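Local coordinates for protein Beta/alpha-amylase (Paenibacillus polymyxa, PDB 3VOC) that removes successive maltose units from the non-reducing ends of starch chains through this beta-amylase domain, the N-terminal catalytic part of a larger secreted beta/alpha-amylase precursor, at residues R275-H284 with F312-C323; N350-N360 with F379-L387. All blocks are in the same frame, centred on the assembly; numbering follows the deposited sequence.

In the fold
Both interactions pair neighbouring strands of the eight-stranded parallel barrel. Interaction 1 joins strands 275-279 and 318-321, and interaction 2 joins 356-359 and 383-386. Strands 318-321 and 356-359 are themselves adjacent, with Asn357 N 2.8 Å from Leu319 O, making one continuous half of the wall. Both contacts are largely buried, though Arg275 and Asp316 are partly exposed and Asn350 is exposed. Interaction 1 begins, at the N-terminal ends of its strands, with a salt-bridge network; interaction 2 has an arginine laid over a histidine ring and an asparagine amide hydrogen-bonded twice to the backbone of Leu387. Lys279 NZ and Glu359 OE2, 2.6 Å apart in a salt bridge, join them at the probable catalytic centre.

Interaction 1. Residues R275-H284 with F312-C323; sequences RIGAKISGLH and FKDADLDLTFTC
Asp318 OD1 is gripped by two nitrogens of Arg275, NH2 at 2.8 Å and NE at 3.0 Å, both reaching it from the same face of the carboxylate. The NH1/NH2 end of the same guanidinium takes Asp316 OD1, with NH2 at 2.9 Å. Bends at chi2 and chi3 (-52° and -60°) bring the guanidinium round to the acids at the N-terminal end of the neighbouring strand, which meet its edge. The Asp316 carboxylate is turned 59° from the guanidinium, that of Asp318 much less. Lys153 and Arg355 bind the other oxygen of Asp318, so this buried acid is surrounded by positive charge, which would probably keep it ionised. Asp316, just past helix 305-315, has the positive phi of a Schellman motif, and a water links its carbonyl to Ile276 N.

From there strands 275-279 and 318-321 run parallel, tied by Asp318 N to Ile276 O, Ala278 N to Asp318 O, Thr320 N to Ala278 O and Ile280 N to Thr320 O. On the side facing the helices, Phe312 brings its ring edge to Ala278 O, while Leu319 CD1 lies over one ring face. Ile280 fits against both, its CG1 tightly packed 3.5 Å from Leu319 CD1, and its CG2 touches Phe321 CE1 at 3.8 Å. On the other side Lys279 and Thr320 lie alongside each other, Lys279 CG 3.7 Å from Thr320 CB, and the extended lysine continues to Glu359. Beyond the strands, Thr322 CG2 packs on Gly282 N, and Cys323 SG lies 3.7 Å from His284 CD2. Lys279, His284 and Thr322 probably bind substrate here; parallel strands wrapped by helices, with the substrate site at the strands' C-terminal ends, are characteristic of a TIM barrel enzyme.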
# COMPACT_ATOMS: atom_id res chain seq x y z
N ARG A 275 3.27 -7.24 -15.77
CA ARG A 275 2.76 -6.02 -15.11
C ARG A 275 3.25 -5.93 -13.66
O ARG A 275 3.30 -6.94 -12.95
CB ARG A 275 1.22 -5.98 -15.10
CG ARG A 275 0.53 -5.93 -16.47
CD ARG A 275 1.08 -4.80 -17.33
NE ARG A 275 0.89 -3.50 -16.69
CZ ARG A 275 1.46 -2.37 -17.10
NH1 ARG A 275 2.28 -2.37 -18.14
NH2 ARG A 275 1.23 -1.23 -16.45
N ILE A 276 3.61 -4.72 -13.25
CA ILE A 276 4.02 -4.45 -11.88
C ILE A 276 2.97 -3.52 -11.29
O ILE A 276 2.51 -2.57 -11.95
CB ILE A 276 5.42 -3.78 -11.84
CG1 ILE A 276 6.44 -4.65 -12.59
CG2 ILE A 276 5.88 -3.51 -10.38
CD1 ILE A 276 7.76 -3.93 -12.94
N GLY A 277 2.59 -3.78 -10.04
CA GLY A 277 1.58 -2.96 -9.40
C GLY A 277 1.98 -2.44 -8.03
O GLY A 277 2.95 -2.89 -7.41
N ALA A 278 1.19 -1.49 -7.54
CA ALA A 278 1.33 -1.00 -6.18
C ALA A 278 -0.06 -0.63 -5.68
O ALA A 278 -1.02 -0.59 -6.47
CB ALA A 278 2.29 0.20 -6.10
N LYS A 279 -0.18 -0.36 -4.39
CA LYS A 279 -1.48 -0.21 -3.75
C LYS A 279 -1.69 1.16 -3.13
O LYS A 279 -0.81 1.71 -2.45
CB LYS A 279 -1.66 -1.29 -2.68
CG LYS A 279 -1.28 -2.70 -3.18
CD LYS A 279 -1.50 -3.82 -2.14
CE LYS A 279 -1.17 -5.20 -2.75
NZ LYS A 279 -1.59 -6.37 -1.90
N ILE A 280 -2.88 1.71 -3.37
CA ILE A 280 -3.33 2.91 -2.68
C ILE A 280 -4.22 2.46 -1.53
O ILE A 280 -5.06 1.57 -1.70
CB ILE A 280 -4.05 3.88 -3.65
CG1 ILE A 280 -3.04 4.46 -4.66
CG2 ILE A 280 -4.78 5.03 -2.89
CD1 ILE A 280 -3.68 5.43 -5.69
N SER A 281 -4.01 3.05 -0.36
CA SER A 281 -4.76 2.76 0.85
C SER A 281 -6.21 3.21 0.70
O SER A 281 -6.49 4.23 0.07
CB SER A 281 -4.14 3.52 2.02
OG SER A 281 -4.71 3.13 3.26
N GLY A 282 -7.13 2.48 1.34
CA GLY A 282 -8.53 2.88 1.40
C GLY A 282 -8.81 3.60 2.71
O GLY A 282 -9.17 2.96 3.71
N LEU A 283 -8.66 4.92 2.71
CA LEU A 283 -8.78 5.71 3.94
C LEU A 283 -10.19 6.30 3.98
O LEU A 283 -10.40 7.50 3.81
CB LEU A 283 -7.66 6.75 4.00
CG LEU A 283 -6.23 6.16 3.99
CD1 LEU A 283 -5.19 7.26 3.82
CD2 LEU A 283 -5.97 5.39 5.31
N HIS A 284 -11.15 5.39 4.19
CA HIS A 284 -12.56 5.61 3.92
C HIS A 284 -13.31 6.35 5.04
O HIS A 284 -14.47 6.72 4.86
CB HIS A 284 -13.27 4.27 3.64
CG HIS A 284 -13.16 3.27 4.77
ND1 HIS A 284 -13.97 3.32 5.89
CD2 HIS A 284 -12.33 2.21 4.94
CE1 HIS A 284 -13.63 2.33 6.71
NE2 HIS A 284 -12.64 1.65 6.16
N PHE A 312 0.85 6.76 -11.21
CA PHE A 312 0.81 5.33 -11.54
C PHE A 312 0.95 5.13 -13.05
O PHE A 312 1.75 4.32 -13.51
CB PHE A 312 -0.49 4.67 -11.04
CG PHE A 312 -0.41 4.22 -9.61
CD1 PHE A 312 -0.50 5.14 -8.57
CD2 PHE A 312 -0.22 2.87 -9.31
CE1 PHE A 312 -0.41 4.74 -7.25
CE2 PHE A 312 -0.14 2.44 -7.97
CZ PHE A 312 -0.24 3.39 -6.93
N LYS A 313 0.17 5.90 -13.82
CA LYS A 313 0.23 5.82 -15.28
C LYS A 313 1.64 6.14 -15.77
O LYS A 313 2.18 5.42 -16.60
CB LYS A 313 -0.75 6.80 -15.91
CG LYS A 313 -0.95 6.59 -17.41
CD LYS A 313 -2.08 7.47 -17.94
CE LYS A 313 -2.34 7.29 -19.44
NZ LYS A 313 -2.67 5.87 -19.79
N ASP A 314 2.20 7.24 -15.27
CA ASP A 314 3.55 7.68 -15.68
C ASP A 314 4.61 6.64 -15.34
O ASP A 314 5.54 6.42 -16.13
CB ASP A 314 3.94 9.02 -15.04
CG ASP A 314 3.08 10.18 -15.54
OD1 ASP A 314 2.38 10.06 -16.58
OD2 ASP A 314 3.13 11.24 -14.88
N ALA A 315 4.47 6.01 -14.17
CA ALA A 315 5.44 4.99 -13.74
C ALA A 315 5.18 3.63 -14.38
O ALA A 315 5.96 2.67 -14.19
CB ALA A 315 5.46 4.87 -12.22
N ASP A 316 4.10 3.54 -15.15
CA ASP A 316 3.69 2.28 -15.78
C ASP A 316 3.56 1.19 -14.73
O ASP A 316 4.20 0.13 -14.81
CB ASP A 316 4.66 1.87 -16.91
CG ASP A 316 4.15 0.70 -17.71
OD1 ASP A 316 2.93 0.63 -17.92
OD2 ASP A 316 4.96 -0.16 -18.13
N LEU A 317 2.73 1.49 -13.73
CA LEU A 317 2.33 0.58 -12.66
C LEU A 317 0.82 0.42 -12.64
O LEU A 317 0.08 1.40 -12.85
CB LEU A 317 2.78 1.11 -11.29
CG LEU A 317 4.31 1.30 -11.11
CD1 LEU A 317 4.63 2.00 -9.82
CD2 LEU A 317 5.05 -0.03 -11.18
N ASP A 318 0.37 -0.80 -12.38
CA ASP A 318 -1.06 -1.06 -12.22
C ASP A 318 -1.47 -0.65 -10.82
O ASP A 318 -0.63 -0.61 -9.91
CB ASP A 318 -1.37 -2.53 -12.46
CG ASP A 318 -1.22 -2.94 -13.93
OD1 ASP A 318 -0.91 -2.09 -14.78
OD2 ASP A 318 -1.45 -4.12 -14.23
N LEU A 319 -2.75 -0.36 -10.64
CA LEU A 319 -3.23 0.15 -9.35
C LEU A 319 -4.10 -0.90 -8.67
O LEU A 319 -5.06 -1.40 -9.26
CB LEU A 319 -4.03 1.45 -9.55
CG LEU A 319 -4.81 2.00 -8.34
CD1 LEU A 319 -3.81 2.36 -7.29
CD2 LEU A 319 -5.63 3.23 -8.73
N THR A 320 -3.75 -1.22 -7.42
CA THR A 320 -4.59 -2.06 -6.59
C THR A 320 -5.31 -1.14 -5.61
O THR A 320 -4.69 -0.29 -4.94
CB THR A 320 -3.77 -3.13 -5.84
OG1 THR A 320 -3.19 -4.04 -6.79
CG2 THR A 320 -4.63 -3.91 -4.82
N PHE A 321 -6.62 -1.28 -5.55
CA PHE A 321 -7.38 -0.57 -4.54
C PHE A 321 -8.13 -1.57 -3.68
O PHE A 321 -8.20 -2.75 -4.01
CB PHE A 321 -8.31 0.50 -5.16
CG PHE A 321 -8.75 1.54 -4.17
CD1 PHE A 321 -7.80 2.38 -3.56
CD2 PHE A 321 -10.09 1.67 -3.80
CE1 PHE A 321 -8.20 3.33 -2.60
CE2 PHE A 321 -10.50 2.63 -2.85
CZ PHE A 321 -9.55 3.45 -2.25
N THR A 322 -8.66 -1.09 -2.56
CA THR A 322 -9.22 -1.95 -1.52
C THR A 322 -10.57 -1.42 -1.06
O THR A 322 -11.08 -0.43 -1.62
CB THR A 322 -8.21 -2.06 -0.34
OG1 THR A 322 -8.75 -2.91 0.66
CG2 THR A 322 -7.93 -0.69 0.25
N CYS A 323 -11.15 -2.07 -0.05
CA CYS A 323 -12.50 -1.75 0.46
C CYS A 323 -13.64 -2.08 -0.50
O CYS A 323 -14.78 -1.65 -0.28
CB CYS A 323 -12.66 -0.29 0.89
SG CYS A 323 -11.39 0.26 1.95
O HOH W 1 3.95 -2.73 -15.12

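Interaction 2. Residues N350-N360 with F379-L387; sequences NAKGVRLNGEN and FGYHGFTLL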
# COMPACT_ATOMS: atom_id res chain seq x y z
N ASN A 350 -9.86 4.43 -14.50
CA ASN A 350 -10.38 4.07 -15.84
C ASN A 350 -10.32 5.21 -16.83
O ASN A 350 -9.98 5.00 -17.99
CB ASN A 350 -11.80 3.51 -15.78
CG ASN A 350 -11.84 2.09 -15.27
OD1 ASN A 350 -10.85 1.36 -15.35
ND2 ASN A 350 -12.98 1.69 -14.72
N ALA A 351 -10.62 6.42 -16.37
CA ALA A 351 -10.52 7.63 -17.21
C ALA A 351 -9.11 7.79 -17.77
O ALA A 351 -8.93 8.27 -18.89
CB ALA A 351 -10.91 8.87 -16.42
N LYS A 352 -8.12 7.37 -16.99
CA LYS A 352 -6.71 7.49 -17.37
C LYS A 352 -6.13 6.24 -18.02
O LYS A 352 -4.98 6.25 -18.47
CB LYS A 352 -5.85 7.88 -16.16
CG LYS A 352 -6.24 9.22 -15.56
CD LYS A 352 -5.21 9.68 -14.57
CE LYS A 352 -5.57 11.03 -13.99
NZ LYS A 352 -5.14 12.15 -14.86
N GLY A 353 -6.90 5.16 -18.08
CA GLY A 353 -6.36 3.93 -18.63
C GLY A 353 -5.35 3.28 -17.70
O GLY A 353 -4.43 2.60 -18.16
N VAL A 354 -5.50 3.48 -16.39
CA VAL A 354 -4.70 2.74 -15.41
C VAL A 354 -5.43 1.44 -15.07
O VAL A 354 -6.58 1.47 -14.63
CB VAL A 354 -4.44 3.58 -14.14
CG1 VAL A 354 -3.72 2.75 -13.06
CG2 VAL A 354 -3.60 4.82 -14.49
N ARG A 355 -4.76 0.31 -15.27
CA ARG A 355 -5.35 -1.00 -14.97
C ARG A 355 -5.65 -1.14 -13.48
O ARG A 355 -4.77 -0.89 -12.64
CB ARG A 355 -4.41 -2.12 -15.41
CG ARG A 355 -4.21 -2.23 -16.95
CD ARG A 355 -3.04 -3.14 -17.28
NE ARG A 355 -3.17 -4.45 -16.65
CZ ARG A 355 -3.78 -5.50 -17.20
NH1 ARG A 355 -4.34 -5.41 -18.40
NH2 ARG A 355 -3.83 -6.65 -16.54
N LEU A 356 -6.88 -1.55 -13.16
CA LEU A 356 -7.31 -1.76 -11.78
C LEU A 356 -7.30 -3.21 -11.33
O LEU A 356 -7.77 -4.12 -12.03
CB LEU A 356 -8.72 -1.21 -11.58
CG LEU A 356 -8.90 0.29 -11.56
CD1 LEU A 356 -10.33 0.60 -11.94
CD2 LEU A 356 -8.55 0.91 -10.18
N ASN A 357 -6.78 -3.41 -10.12
CA ASN A 357 -6.92 -4.66 -9.38
C ASN A 357 -7.53 -4.36 -8.01
O ASN A 357 -7.32 -3.27 -7.47
CB ASN A 357 -5.55 -5.34 -9.21
CG ASN A 357 -4.92 -5.71 -10.56
OD1 ASN A 357 -3.94 -5.09 -10.99
ND2 ASN A 357 -5.48 -6.72 -11.23
N GLY A 358 -8.26 -5.31 -7.45
CA GLY A 358 -9.06 -5.06 -6.25
C GLY A 358 -8.80 -6.03 -5.11
O GLY A 358 -8.28 -7.13 -5.33
N GLU A 359 -9.15 -5.61 -3.90
CA GLU A 359 -9.02 -6.45 -2.71
C GLU A 359 -10.15 -6.07 -1.78
O GLU A 359 -10.67 -4.97 -1.88
CB GLU A 359 -7.73 -6.12 -1.96
CG GLU A 359 -6.47 -6.53 -2.68
CD GLU A 359 -5.22 -6.20 -1.89
OE1 GLU A 359 -5.32 -5.67 -0.78
OE2 GLU A 359 -4.14 -6.49 -2.40
N ASN A 360 -10.52 -6.98 -0.89
CA ASN A 360 -11.35 -6.62 0.27
C ASN A 360 -10.44 -6.06 1.37
O ASN A 360 -9.28 -6.50 1.49
CB ASN A 360 -12.12 -7.83 0.81
CG ASN A 360 -11.22 -9.03 1.07
OD1 ASN A 360 -10.41 -9.39 0.22
ND2 ASN A 360 -11.34 -9.64 2.25
N PHE A 379 -16.34 -1.39 -13.14
CA PHE A 379 -15.10 -0.68 -13.46
C PHE A 379 -14.06 -1.48 -14.25
O PHE A 379 -12.92 -1.05 -14.40
CB PHE A 379 -14.50 -0.08 -12.18
CG PHE A 379 -15.42 0.91 -11.50
CD1 PHE A 379 -15.69 2.14 -12.10
CD2 PHE A 379 -16.01 0.60 -10.28
CE1 PHE A 379 -16.55 3.06 -11.49
CE2 PHE A 379 -16.88 1.52 -9.65
CZ PHE A 379 -17.14 2.76 -10.27
N GLY A 380 -14.46 -2.64 -14.76
CA GLY A 380 -13.54 -3.39 -15.64
C GLY A 380 -12.24 -3.80 -14.96
O GLY A 380 -11.16 -3.72 -15.56
N TYR A 381 -12.35 -4.25 -13.71
CA TYR A 381 -11.17 -4.74 -12.97
C TYR A 381 -10.49 -5.90 -13.68
O TYR A 381 -11.15 -6.73 -14.33
CB TYR A 381 -11.54 -5.13 -11.53
CG TYR A 381 -11.50 -3.96 -10.55
CD1 TYR A 381 -10.61 -3.98 -9.47
CD2 TYR A 381 -12.35 -2.86 -10.71
CE1 TYR A 381 -10.57 -2.92 -8.57
CE2 TYR A 381 -12.31 -1.78 -9.80
CZ TYR A 381 -11.40 -1.83 -8.73
OH TYR A 381 -11.31 -0.79 -7.82
N HIS A 382 -9.16 -5.93 -13.59
CA HIS A 382 -8.35 -6.97 -14.21
C HIS A 382 -8.05 -8.09 -13.22
O HIS A 382 -7.57 -9.15 -13.59
CB HIS A 382 -7.05 -6.37 -14.77
CG HIS A 382 -7.28 -5.40 -15.89
ND1 HIS A 382 -7.38 -5.79 -17.21
CD2 HIS A 382 -7.48 -4.06 -15.87
CE1 HIS A 382 -7.60 -4.73 -17.96
NE2 HIS A 382 -7.68 -3.67 -17.17
N GLY A 383 -8.34 -7.87 -11.96
CA GLY A 383 -8.06 -8.88 -10.96
C GLY A 383 -8.73 -8.52 -9.66
O GLY A 383 -9.06 -7.35 -9.41
N PHE A 384 -8.96 -9.55 -8.87
CA PHE A 384 -9.40 -9.37 -7.50
C PHE A 384 -8.65 -10.37 -6.65
O PHE A 384 -8.58 -11.56 -7.00
CB PHE A 384 -10.92 -9.58 -7.32
CG PHE A 384 -11.36 -9.39 -5.90
CD1 PHE A 384 -11.56 -8.11 -5.39
CD2 PHE A 384 -11.47 -10.48 -5.04
CE1 PHE A 384 -11.91 -7.92 -4.07
CE2 PHE A 384 -11.80 -10.30 -3.72
CZ PHE A 384 -12.02 -9.02 -3.23
N THR A 385 -8.09 -9.89 -5.54
CA THR A 385 -7.46 -10.77 -4.55
C THR A 385 -8.26 -10.80 -3.25
O THR A 385 -8.50 -9.77 -2.62
CB THR A 385 -6.01 -10.34 -4.24
OG1 THR A 385 -5.25 -10.31 -5.44
CG2 THR A 385 -5.35 -11.35 -3.29
N LEU A 386 -8.65 -12.01 -2.83
CA LEU A 386 -9.37 -12.16 -1.57
C LEU A 386 -8.45 -12.34 -0.36
O LEU A 386 -7.60 -13.24 -0.34
CB LEU A 386 -10.39 -13.32 -1.64
CG LEU A 386 -11.25 -13.23 -0.35
CD1 LEU A 386 -12.44 -12.29 -0.51
CD2 LEU A 386 -11.72 -14.55 0.08
N LEU A 387 -8.60 -11.46 0.64
CA LEU A 387 -7.91 -11.64 1.92
C LEU A 387 -8.83 -12.39 2.88
O LEU A 387 -9.96 -11.93 3.09
CB LEU A 387 -7.55 -10.28 2.53
CG LEU A 387 -6.31 -9.59 1.95
CD1 LEU A 387 -6.58 -8.98 0.57
CD2 LEU A 387 -5.78 -8.52 2.92
O HOH W 2 -9.26 -1.53 -14.98
O HOH W 3 -3.80 -7.86 -4.54
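Asn360 and Leu387 are joined by a pair of side-chain-to-backbone hydrogen bonds. Asn360 OD1 accepts from Leu387 N at 2.8 Å on an in-plane lone pair, and Asn360 ND2 returns a bond to Leu387 O, also 2.8 Å and nearly straight at 169°. A chi1 of 51°, with CG between the backbone N and the carbonyl carbon, turns the amide toward segment 379-387; both bonds fix its rotation, and ND2 also reaches Leu362 O. Asn360 probably binds substrate. Near the other end, Asn350 ND2 donates to Phe379 O at 2.8 Å, and a water joins Leu356 N to Gly380 O.

The backbone bonds run from His382 N to Leu356 O, Gly358 N to Gly383 O and Thr385 N to Gly358 O. They close a beta-alpha-beta unit, in which strand 356-359 leads through helix 367-378 to the parallel strand 383-386, the seventh and eighth strands of the TIM barrel. Glu359, probably the proton acceptor, extends from this wall; its OE2 pairs with Lys279 and takes a bond from a water 2.6 Å away, which also contacts Thr385 OG1.

Face and apolar contacts fill the rest. The Arg355 guanidinium lies over one face of the His382 ring, planes 31° apart, with NH1 3.3 Å from ND1 and Arg355 CG in an off-centre CH-pi contact. Gly380 O covers the opposite face. Asp5 binds both residues, at Arg355 NH2 and His382 ND1, while Arg355 NE turns to Asp318. Leu356 CB sits over the Tyr381 ring, 3.8 Å from its centroid, in a CH-pi contact, and the ring edge runs along Asn357 and Gly358. Phe384 lies across the backbone of the neighbouring strand, CZ 3.4 Å from Asn360 N.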